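Local coordinates for polyphosphate kinase (Porphyromonas gingivalis, PDB 2O8R), which probably catalyses the reversible transfer of the terminal phosphate of ATP onto a growing chain of inorganic polyphosphate, at residues Ala129-Phe134 with Glu210-Glu215; Pro125-Tyr130 with Phe203-Phe208; Ser159-Leu164 with Pro185-Pro190. The protein carries 3 engineered substitutions. All coordinates share one frame; numbering follows the deposited sequence.

All three contacts lie in the middle domain, away from the residues predicted to form the active site. Contacts 1 and 2 use overlapping turns of helix 125-139 (they share A129 and Y130), and their centres are about 9 Å apart. Strand 204-208 of contact 2 runs straight into helix 209-214 of contact 1, and S207 CB lies 4.2 Å from I212 CG1. Contact 3 is nested within the chain loop closed by contact 1, with about 15 Å between the centres of contacts 1 and 3. I213 joins them: its CG2 is 3.8 Å from L164 CD2, and its CD1 is 3.9 Å from P185 CD. Contacts 2 and 3 do not touch; about 20 Å separates their centres.

Contact 1. Residues Ala129-Phe134 with Glu210-Glu215; sequences AYLRRF and EDIIKE
L131 and I212 meet through the ends of their side chains. L131 CD2 is 3.5 Å from I212 CD1. The same methyl lies 3.7 Å from I212 CG1, so it rests along the last bond of the isoleucine. I212 CG2 is further off, 4.2 Å from L131 CD2. The two side chains run roughly perpendicular to each other. I212 CD1 also lies 4.3 Å from F134 CD2 and approaches the F134 ring obliquely. One methyl of I212 thus touches both helix residues.

The torsions explain this reach. In I212, CG1 is anti to the carbonyl carbon (chi1 -54°), and CD1 continues the chain in extended form (chi2 162°). The methyl is carried outward to the facing helix. L131 and F134 are three positions apart, about one turn, and so lie on the same face of their helix. The backbones are close here: CA of L131 and CA of I212 are 7.0 Å apart. All three side chains are buried, and the contact between the segments is wholly apolar.

The pair of helices shares a hydrophobic floor. L131 touches L195 of strand 192-195, while F134 and I212 both touch V193 of that strand. F134 meets F410 of the second subunit. I212 also packs on F135 and I139, further along helix 125-139, while I213 touches L164 of strand 163-169.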
loop_
_atom_site.group_PDB
_atom_site.type_symbol
_atom_site.label_atom_id
_atom_site.label_comp_id
_atom_site.label_asym_id
_atom_site.label_seq_id
_atom_site.Cartn_x
_atom_site.Cartn_y
_atom_site.Cartn_z
ATOM N N ALA A 129 -31.960 11.108 -9.107
ATOM C CA ALA A 129 -31.926 11.729 -7.786
ATOM C C ALA A 129 -30.652 11.355 -7.048
ATOM O O ALA A 129 -29.970 12.215 -6.493
ATOM C CB ALA A 129 -33.122 11.314 -6.988
ATOM N N TYR A 130 -30.322 10.069 -7.074
ATOM C CA TYR A 130 -29.119 9.584 -6.425
ATOM C C TYR A 130 -27.860 10.285 -6.935
ATOM O O TYR A 130 -27.109 10.858 -6.152
ATOM C CB TYR A 130 -28.979 8.076 -6.603
ATOM C CG TYR A 130 -27.713 7.560 -5.986
ATOM C CD1 TYR A 130 -27.617 7.396 -4.614
ATOM C CD2 TYR A 130 -26.597 7.269 -6.770
ATOM C CE1 TYR A 130 -26.458 6.930 -4.035
ATOM C CE2 TYR A 130 -25.432 6.808 -6.200
ATOM C CZ TYR A 130 -25.367 6.636 -4.827
ATOM O OH TYR A 130 -24.215 6.173 -4.229
ATOM N N LEU A 131 -27.648 10.238 -8.249
ATOM C CA LEU A 131 -26.438 10.780 -8.875
ATOM C C LEU A 131 -26.287 12.272 -8.690
ATOM O O LEU A 131 -25.184 12.758 -8.479
ATOM C CB LEU A 131 -26.385 10.419 -10.360
ATOM C CG LEU A 131 -26.078 8.929 -10.562
ATOM C CD1 LEU A 131 -26.344 8.454 -11.972
ATOM C CD2 LEU A 131 -24.642 8.681 -10.181
ATOM N N ARG A 132 -27.400 12.991 -8.745
ATOM C CA ARG A 132 -27.399 14.424 -8.480
ATOM C C ARG A 132 -26.924 14.681 -7.062
ATOM O O ARG A 132 -26.164 15.619 -6.822
ATOM C CB ARG A 132 -28.788 15.017 -8.710
ATOM C CG ARG A 132 -28.899 16.487 -8.451
ATOM C CD ARG A 132 -29.964 17.107 -9.332
ATOM N NE ARG A 132 -30.691 18.165 -8.632
ATOM C CZ ARG A 132 -31.695 18.868 -9.155
ATOM N NH1 ARG A 132 -32.098 18.647 -10.406
ATOM N NH2 ARG A 132 -32.300 19.796 -8.424
ATOM N N ARG A 133 -27.337 13.832 -6.125
ATOM C CA ARG A 133 -26.877 13.996 -4.741
ATOM C C ARG A 133 -25.395 13.686 -4.700
ATOM O O ARG A 133 -24.602 14.492 -4.197
ATOM C CB ARG A 133 -27.647 13.090 -3.776
ATOM C CG ARG A 133 -27.797 13.634 -2.368
ATOM C CD ARG A 133 -27.967 12.516 -1.341
ATOM N NE ARG A 133 -26.666 11.991 -0.913
ATOM C CZ ARG A 133 -26.069 10.903 -1.406
ATOM N NH1 ARG A 133 -26.647 10.176 -2.356
ATOM N NH2 ARG A 133 -24.881 10.535 -0.937
ATOM N N PHE A 134 -25.044 12.538 -5.293
ATOM C CA PHE A 134 -23.678 12.007 -5.326
ATOM C C PHE A 134 -22.728 13.015 -5.921
ATOM O O PHE A 134 -21.677 13.302 -5.343
ATOM C CB PHE A 134 -23.636 10.729 -6.155
ATOM C CG PHE A 134 -22.332 9.964 -6.071
ATOM C CD1 PHE A 134 -22.043 9.171 -4.974
ATOM C CD2 PHE A 134 -21.424 9.992 -7.122
ATOM C CE1 PHE A 134 -20.871 8.446 -4.914
ATOM C CE2 PHE A 134 -20.244 9.269 -7.062
ATOM C CZ PHE A 134 -19.975 8.491 -5.963
ATOM N N GLU A 210 -16.841 9.741 -15.051
ATOM C CA GLU A 210 -16.791 10.897 -15.963
ATOM C C GLU A 210 -18.132 11.183 -16.618
ATOM O O GLU A 210 -18.408 12.321 -16.985
ATOM C CB GLU A 210 -15.682 10.774 -17.021
ATOM C CG GLU A 210 -15.893 9.693 -18.087
ATOM C CD GLU A 210 -15.289 8.341 -17.706
ATOM O OE1 GLU A 210 -15.232 8.018 -16.497
ATOM O OE2 GLU A 210 -14.879 7.596 -18.625
ATOM N N ASP A 211 -18.964 10.152 -16.751
ATOM C CA ASP A 211 -20.317 10.334 -17.252
ATOM C C ASP A 211 -21.147 11.180 -16.275
ATOM O O ASP A 211 -21.793 12.145 -16.671
ATOM C CB ASP A 211 -20.973 8.981 -17.532
ATOM C CG ASP A 211 -20.584 8.405 -18.892
ATOM O OD1 ASP A 211 -19.983 9.122 -19.714
ATOM O OD2 ASP A 211 -20.894 7.225 -19.143
ATOM N N ILE A 212 -21.089 10.840 -14.994
ATOM C CA ILE A 212 -21.775 11.615 -13.976
ATOM C C ILE A 212 -21.363 13.072 -14.032
ATOM O O ILE A 212 -22.221 13.956 -14.033
ATOM C CB ILE A 212 -21.541 11.067 -12.560
ATOM C CG1 ILE A 212 -21.915 9.571 -12.509
ATOM C CG2 ILE A 212 -22.341 11.921 -11.526
ATOM C CD1 ILE A 212 -21.323 8.840 -11.306
ATOM N N ILE A 213 -20.059 13.319 -14.093
ATOM C CA ILE A 213 -19.556 14.685 -14.195
ATOM C C ILE A 213 -20.157 15.412 -15.414
ATOM O O ILE A 213 -20.695 16.509 -15.287
ATOM C CB ILE A 213 -18.013 14.728 -14.197
ATOM C CG1 ILE A 213 -17.483 14.273 -12.826
ATOM C CG2 ILE A 213 -17.526 16.140 -14.522
ATOM C CD1 ILE A 213 -15.973 14.380 -12.653
ATOM N N LYS A 214 -20.111 14.767 -16.573
ATOM C CA LYS A 214 -20.703 15.302 -17.795
ATOM C C LYS A 214 -22.161 15.753 -17.616
ATOM O O LYS A 214 -22.573 16.775 -18.152
ATOM C CB LYS A 214 -20.616 14.261 -18.915
ATOM C CG LYS A 214 -19.192 14.015 -19.464
ATOM C CD LYS A 214 -19.263 13.107 -20.681
ATOM C CE LYS A 214 -18.081 13.263 -21.586
ATOM N NZ LYS A 214 -18.281 12.426 -22.785
ATOM N N GLU A 215 -22.919 14.995 -16.837
ATOM C CA GLU A 215 -24.337 15.232 -16.653
ATOM C C GLU A 215 -24.617 16.403 -15.688
ATOM O O GLU A 215 -25.759 16.828 -15.516
ATOM C CB GLU A 215 -24.984 13.935 -16.148
ATOM C CG GLU A 215 -26.506 13.852 -16.228
ATOM C CD GLU A 215 -27.058 14.156 -17.613
ATOM O OE1 GLU A 215 -26.389 13.838 -18.624
ATOM O OE2 GLU A 215 -28.175 14.710 -17.687
#

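Contact 2. Residues Pro125-Tyr130 with Phe203-Phe208; sequences PDHKAY and FYYYSF
NE2 of H127 donates a hydrogen bond to P196 O, and the imidazole ring meets Y205 across the contact. The bond fixes the turn of the imidazole and satisfies a buried polar atom. It also requires a proton on NE2. With that nitrogen held, the neighbouring CE1 is set over the phenol ring.

CE1 of H127 stands 3.5 Å above the plane of the Y205 ring, over its centre. Its nearest ring carbon is CD2 of Y205, also 3.5 Å from CE1. NE2 of H127 lies 3.8 Å from CD2 of Y205, so the imidazole presents the edge that carries both atoms. This is an edge-to-face (T-shaped) aromatic pair. The centroids of the H127 and Y205 rings are 4.6 Å apart and the planes meet at 56°, so the T is tilted.

Both side chains place CG anti to the carbonyl carbon, with chi1 of -69° in H127 and -66° in Y205. Each ring thereby extends into the space between helix and strand. The other face of the Y205 ring is covered from within its own segment: F203 CB sits 3.9 Å above that plane, nearer the ring's edge than its centre. The phenol is sandwiched between the histidine edge and this carbon. H124 makes a second edge-to-face pair with H127, and L195 touches both H127 and Y205. A bound sulfate, probably from the crystallisation liquor, lies about 5 Å from the Y205 side chain.

This is helix-on-sheet packing within the PPK1 middle domain. Helix 125-139 lies against a three-stranded mixed sheet whose central strand, 204-208, runs parallel to 115-118 and antiparallel to 192-195.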
loop_
_atom_site.group_PDB
_atom_site.type_symbol
_atom_site.label_atom_id
_atom_site.label_comp_id
_atom_site.label_asym_id
_atom_site.label_seq_id
_atom_site.Cartn_x
_atom_site.Cartn_y
_atom_site.Cartn_z
ATOM N N PRO A 125 -35.807 8.167 -12.489
ATOM C CA PRO A 125 -35.907 9.219 -11.472
ATOM C C PRO A 125 -35.062 8.968 -10.252
ATOM O O PRO A 125 -34.380 9.877 -9.784
ATOM C CB PRO A 125 -37.372 9.163 -11.060
ATOM C CG PRO A 125 -38.067 8.704 -12.266
ATOM C CD PRO A 125 -37.137 7.761 -12.973
ATOM N N ASP A 126 -35.109 7.745 -9.741
ATOM C CA ASP A 126 -34.420 7.424 -8.506
ATOM C C ASP A 126 -32.918 7.457 -8.708
ATOM O O ASP A 126 -32.192 8.046 -7.899
ATOM C CB ASP A 126 -34.875 6.064 -7.990
ATOM C CG ASP A 126 -36.319 6.075 -7.529
ATOM O OD1 ASP A 126 -36.778 7.134 -7.041
ATOM O OD2 ASP A 126 -36.992 5.029 -7.651
ATOM N N HIS A 127 -32.465 6.838 -9.800
ATOM C CA HIS A 127 -31.068 6.895 -10.194
ATOM C C HIS A 127 -30.601 8.330 -10.437
ATOM O O HIS A 127 -29.547 8.726 -9.944
ATOM C CB HIS A 127 -30.814 6.015 -11.414
ATOM C CG HIS A 127 -30.933 4.551 -11.125
ATOM N ND1 HIS A 127 -31.268 3.626 -12.088
ATOM C CD2 HIS A 127 -30.801 3.858 -9.969
ATOM C CE1 HIS A 127 -31.310 2.421 -11.546
ATOM N NE2 HIS A 127 -31.044 2.535 -10.258
ATOM N N LYS A 128 -31.399 9.110 -11.166
ATOM C CA LYS A 128 -31.135 10.545 -11.333
ATOM C C LYS A 128 -30.986 11.281 -9.996
ATOM O O LYS A 128 -29.998 11.976 -9.778
ATOM C CB LYS A 128 -32.223 11.215 -12.172
ATOM C CG LYS A 128 -32.286 10.726 -13.611
ATOM C CD LYS A 128 -33.359 11.448 -14.410
ATOM C CE LYS A 128 -33.057 12.928 -14.586
ATOM N NZ LYS A 128 -34.146 13.591 -15.354
ATOM N N ALA A 129 -31.960 11.108 -9.107
ATOM C CA ALA A 129 -31.926 11.729 -7.786
ATOM C C ALA A 129 -30.652 11.355 -7.048
ATOM O O ALA A 129 -29.970 12.215 -6.493
ATOM C CB ALA A 129 -33.122 11.314 -6.988
ATOM N N TYR A 130 -30.322 10.069 -7.074
ATOM C CA TYR A 130 -29.119 9.584 -6.425
ATOM C C TYR A 130 -27.860 10.285 -6.935
ATOM O O TYR A 130 -27.109 10.858 -6.152
ATOM C CB TYR A 130 -28.979 8.076 -6.603
ATOM C CG TYR A 130 -27.713 7.560 -5.986
ATOM C CD1 TYR A 130 -27.617 7.396 -4.614
ATOM C CD2 TYR A 130 -26.597 7.269 -6.770
ATOM C CE1 TYR A 130 -26.458 6.930 -4.035
ATOM C CE2 TYR A 130 -25.432 6.808 -6.200
ATOM C CZ TYR A 130 -25.367 6.636 -4.827
ATOM O OH TYR A 130 -24.215 6.173 -4.229
ATOM N N PHE A 203 -31.459 -5.493 -13.158
ATOM C CA PHE A 203 -30.015 -5.336 -13.248
ATOM C C PHE A 203 -29.377 -4.761 -11.995
ATOM O O PHE A 203 -30.040 -4.156 -11.131
ATOM C CB PHE A 203 -29.634 -4.384 -14.402
ATOM C CG PHE A 203 -30.286 -4.703 -15.714
ATOM C CD1 PHE A 203 -29.912 -5.829 -16.443
ATOM C CD2 PHE A 203 -31.265 -3.866 -16.231
ATOM C CE1 PHE A 203 -30.515 -6.126 -17.662
ATOM C CE2 PHE A 203 -31.875 -4.149 -17.451
ATOM C CZ PHE A 203 -31.498 -5.283 -18.169
ATOM N N TYR A 204 -28.068 -4.964 -11.925
ATOM C CA TYR A 204 -27.171 -4.119 -11.165
ATOM C C TYR A 204 -26.746 -2.989 -12.104
ATOM O O TYR A 204 -26.563 -3.206 -13.308
ATOM C CB TYR A 204 -25.962 -4.919 -10.717
ATOM C CG TYR A 204 -26.255 -5.833 -9.561
ATOM C CD1 TYR A 204 -26.032 -5.411 -8.259
ATOM C CD2 TYR A 204 -26.736 -7.119 -9.762
ATOM C CE1 TYR A 204 -26.295 -6.233 -7.188
ATOM C CE2 TYR A 204 -27.002 -7.958 -8.688
ATOM C CZ TYR A 204 -26.785 -7.497 -7.401
ATOM O OH TYR A 204 -27.038 -8.290 -6.308
ATOM N N TYR A 205 -26.605 -1.783 -11.560
ATOM C CA TYR A 205 -26.331 -0.625 -12.386
ATOM C C TYR A 205 -24.967 -0.052 -12.089
ATOM O O TYR A 205 -24.563 0.024 -10.924
ATOM C CB TYR A 205 -27.408 0.433 -12.191
ATOM C CG TYR A 205 -28.747 -0.031 -12.696
ATOM C CD1 TYR A 205 -29.102 0.131 -14.035
ATOM C CD2 TYR A 205 -29.651 -0.663 -11.841
ATOM C CE1 TYR A 205 -30.329 -0.312 -14.507
ATOM C CE2 TYR A 205 -30.872 -1.102 -12.300
ATOM C CZ TYR A 205 -31.207 -0.927 -13.631
ATOM O OH TYR A 205 -32.428 -1.370 -14.072
ATOM N N TYR A 206 -24.247 0.333 -13.144
ATOM C CA TYR A 206 -22.985 1.027 -12.962
ATOM C C TYR A 206 -22.848 2.205 -13.901
ATOM O O TYR A 206 -23.385 2.208 -15.009
ATOM C CB TYR A 206 -21.812 0.069 -13.138
ATOM C CG TYR A 206 -21.832 -1.057 -12.152
ATOM C CD1 TYR A 206 -21.395 -0.864 -10.845
ATOM C CD2 TYR A 206 -22.305 -2.318 -12.517
ATOM C CE1 TYR A 206 -21.410 -1.894 -9.926
ATOM C CE2 TYR A 206 -22.331 -3.361 -11.601
ATOM C CZ TYR A 206 -21.883 -3.137 -10.305
ATOM O OH TYR A 206 -21.904 -4.152 -9.383
ATOM N N SER A 207 -22.113 3.206 -13.447
ATOM C CA SER A 207 -21.861 4.386 -14.248
ATOM C C SER A 207 -20.398 4.712 -14.179
ATOM O O SER A 207 -19.779 4.527 -13.127
ATOM C CB SER A 207 -22.632 5.564 -13.682
ATOM O OG SER A 207 -24.007 5.419 -13.932
ATOM N N PHE A 208 -19.853 5.190 -15.297
ATOM C CA PHE A 208 -18.522 5.811 -15.315
ATOM C C PHE A 208 -18.588 7.097 -14.506
ATOM O O PHE A 208 -19.555 7.863 -14.601
ATOM C CB PHE A 208 -18.085 6.174 -16.739
ATOM C CG PHE A 208 -17.776 4.985 -17.621
ATOM C CD1 PHE A 208 -16.464 4.579 -17.823
ATOM C CD2 PHE A 208 -18.785 4.296 -18.272
ATOM C CE1 PHE A 208 -16.170 3.502 -18.646
ATOM C CE2 PHE A 208 -18.496 3.226 -19.098
ATOM C CZ PHE A 208 -17.186 2.828 -19.285
#

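Contact 3. Residues Ser159-Leu164 with Pro185-Pro190; sequences SGRVYL and PTDGLP
R161 reaches from the start of a beta-hairpin to D187, in the loop that leaves its second strand. The hairpin is made by strands 163-169 and 178-183, which are antiparallel neighbours in a mixed sheet of the middle domain. R161 NH2 forms a salt bridge with D187 OD2 at 3.3 Å. As a hydrogen bond it is weak, with an angle of 142° at the proton. The guanidinium and carboxylate planes stand 66° apart, so the two groups are not laid flat in a two-pronged pair.

The arginine chain is bent. Turns at chi2 and chi3 fold its end toward the loop. NH1 gives a hydrogen bond to the carbonyl oxygen of V184, just ahead of the loop segment, and this is the stronger hold. R161 is modelled in two conformations, so details of the bridge remain doubtful.

In D187, CG sits between the backbone N and the carbonyl carbon (chi1 52°), which brings the carboxylate to NH2. T186 OG1 lies over one face of the guanidinium, 3.2 Å from R161 NH1, but at an angle too poor for a hydrogen bond. P185 CA meets the edge of the group, 3.8 Å from R161 NH2.

L189 and P190 pack on F410 of the second subunit. The loop itself is tightened by one atom: P185 O accepts from both G188 N (3.0 Å) and L189 N (2.9 Å).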
loop_
_atom_site.group_PDB
_atom_site.type_symbol
_atom_site.label_atom_id
_atom_site.label_comp_id
_atom_site.label_asym_id
_atom_site.label_seq_id
_atom_site.Cartn_x
_atom_site.Cartn_y
_atom_site.Cartn_z
ATOM N N SER A 159 -0.371 12.183 -16.568
ATOM C CA SER A 159 -0.509 10.971 -17.339
ATOM C C SER A 159 -1.261 9.927 -16.530
ATOM O O SER A 159 -1.323 10.002 -15.293
ATOM C CB SER A 159 0.857 10.456 -17.808
ATOM O OG SER A 159 1.700 10.180 -16.710
ATOM N N GLY A 160 -1.867 8.981 -17.243
ATOM C CA GLY A 160 -2.587 7.870 -16.627
ATOM C C GLY A 160 -3.920 8.257 -16.029
ATOM O O GLY A 160 -4.645 7.408 -15.525
ATOM N N ARG A 161 -4.235 9.549 -16.076
ATOM C CA ARG A 161 -5.506 10.053 -15.576
ATOM C C ARG A 161 -6.464 10.360 -16.732
ATOM O O ARG A 161 -6.069 10.376 -17.902
ATOM C CB ARG A 161 -5.285 11.300 -14.708
ATOM C CG ARG A 161 -4.387 11.081 -13.492
ATOM C CD ARG A 161 -5.086 10.293 -12.384
ATOM N NE ARG A 161 -5.701 11.146 -11.362
ATOM C CZ ARG A 161 -6.982 11.508 -11.355
ATOM N NH1 ARG A 161 -7.792 11.106 -12.325
ATOM N NH2 ARG A 161 -7.457 12.274 -10.383
ATOM N N VAL A 162 -7.726 10.589 -16.396
ATOM C CA VAL A 162 -8.711 10.980 -17.371
ATOM C C VAL A 162 -9.091 12.401 -17.048
ATOM O O VAL A 162 -9.330 12.730 -15.890
ATOM C CB VAL A 162 -9.953 10.108 -17.268
ATOM C CG1 VAL A 162 -11.063 10.657 -18.138
ATOM C CG2 VAL A 162 -9.624 8.696 -17.657
ATOM N N TYR A 163 -9.109 13.252 -18.066
ATOM C CA TYR A 163 -9.607 14.617 -17.911
ATOM C C TYR A 163 -10.728 14.860 -18.901
ATOM O O TYR A 163 -10.844 14.179 -19.936
ATOM C CB TYR A 163 -8.519 15.648 -18.173
ATOM C CG TYR A 163 -7.390 15.702 -17.182
ATOM C CD1 TYR A 163 -7.212 16.816 -16.371
ATOM C CD2 TYR A 163 -6.475 14.660 -17.077
ATOM C CE1 TYR A 163 -6.159 16.883 -15.475
ATOM C CE2 TYR A 163 -5.416 14.717 -16.178
ATOM C CZ TYR A 163 -5.266 15.827 -15.378
ATOM O OH TYR A 163 -4.212 15.889 -14.489
ATOM N N LEU A 164 -11.550 15.845 -18.567
ATOM C CA LEU A 164 -12.626 16.287 -19.421
ATOM C C LEU A 164 -12.268 17.666 -19.913
ATOM O O LEU A 164 -12.035 18.586 -19.118
ATOM C CB LEU A 164 -13.916 16.357 -18.616
ATOM C CG LEU A 164 -15.005 15.292 -18.730
ATOM C CD1 LEU A 164 -14.648 14.112 -19.619
ATOM C CD2 LEU A 164 -15.372 14.843 -17.334
ATOM N N PRO A 185 -11.840 12.660 -10.500
ATOM C CA PRO A 185 -11.112 12.357 -9.265
ATOM C C PRO A 185 -11.093 10.878 -8.912
ATOM O O PRO A 185 -11.615 10.481 -7.870
ATOM C CB PRO A 185 -11.882 13.142 -8.199
ATOM C CG PRO A 185 -13.248 13.316 -8.758
ATOM C CD PRO A 185 -13.131 13.325 -10.254
ATOM N N THR A 186 -10.487 10.063 -9.767
ATOM C CA THR A 186 -10.435 8.628 -9.508
ATOM C C THR A 186 -9.374 8.301 -8.472
ATOM O O THR A 186 -9.245 7.163 -8.047
ATOM C CB THR A 186 -10.217 7.811 -10.770
ATOM O OG1 THR A 186 -9.025 8.257 -11.427
ATOM C CG2 THR A 186 -11.384 7.980 -11.684
ATOM N N ASP A 187 -8.642 9.321 -8.052
ATOM C CA ASP A 187 -7.736 9.206 -6.927
ATOM C C ASP A 187 -8.498 9.206 -5.603
ATOM O O ASP A 187 -7.918 8.979 -4.547
ATOM C CB ASP A 187 -6.740 10.366 -6.954
ATOM C CG ASP A 187 -7.419 11.737 -7.060
ATOM O OD1 ASP A 187 -8.664 11.820 -6.969
ATOM O OD2 ASP A 187 -6.698 12.744 -7.239
ATOM N N GLY A 188 -9.790 9.512 -5.661
ATOM C CA GLY A 188 -10.622 9.596 -4.465
ATOM C C GLY A 188 -11.964 8.889 -4.594
ATOM O O GLY A 188 -12.653 8.677 -3.603
ATOM N N LEU A 189 -12.337 8.531 -5.819
ATOM C CA LEU A 189 -13.600 7.847 -6.077
ATOM C C LEU A 189 -13.373 6.674 -7.030
ATOM O O LEU A 189 -12.351 6.617 -7.709
ATOM C CB LEU A 189 -14.598 8.828 -6.689
ATOM C CG LEU A 189 -15.260 9.870 -5.790
ATOM C CD1 LEU A 189 -16.400 10.494 -6.550
ATOM C CD2 LEU A 189 -15.768 9.229 -4.526
ATOM N N PRO A 190 -14.311 5.723 -7.080
ATOM C CA PRO A 190 -14.118 4.654 -8.040
ATOM C C PRO A 190 -14.463 5.100 -9.463
ATOM O O PRO A 190 -15.268 6.024 -9.654
ATOM C CB PRO A 190 -15.110 3.594 -7.574
ATOM C CG PRO A 190 -16.194 4.355 -6.949
ATOM C CD PRO A 190 -15.556 5.554 -6.313
#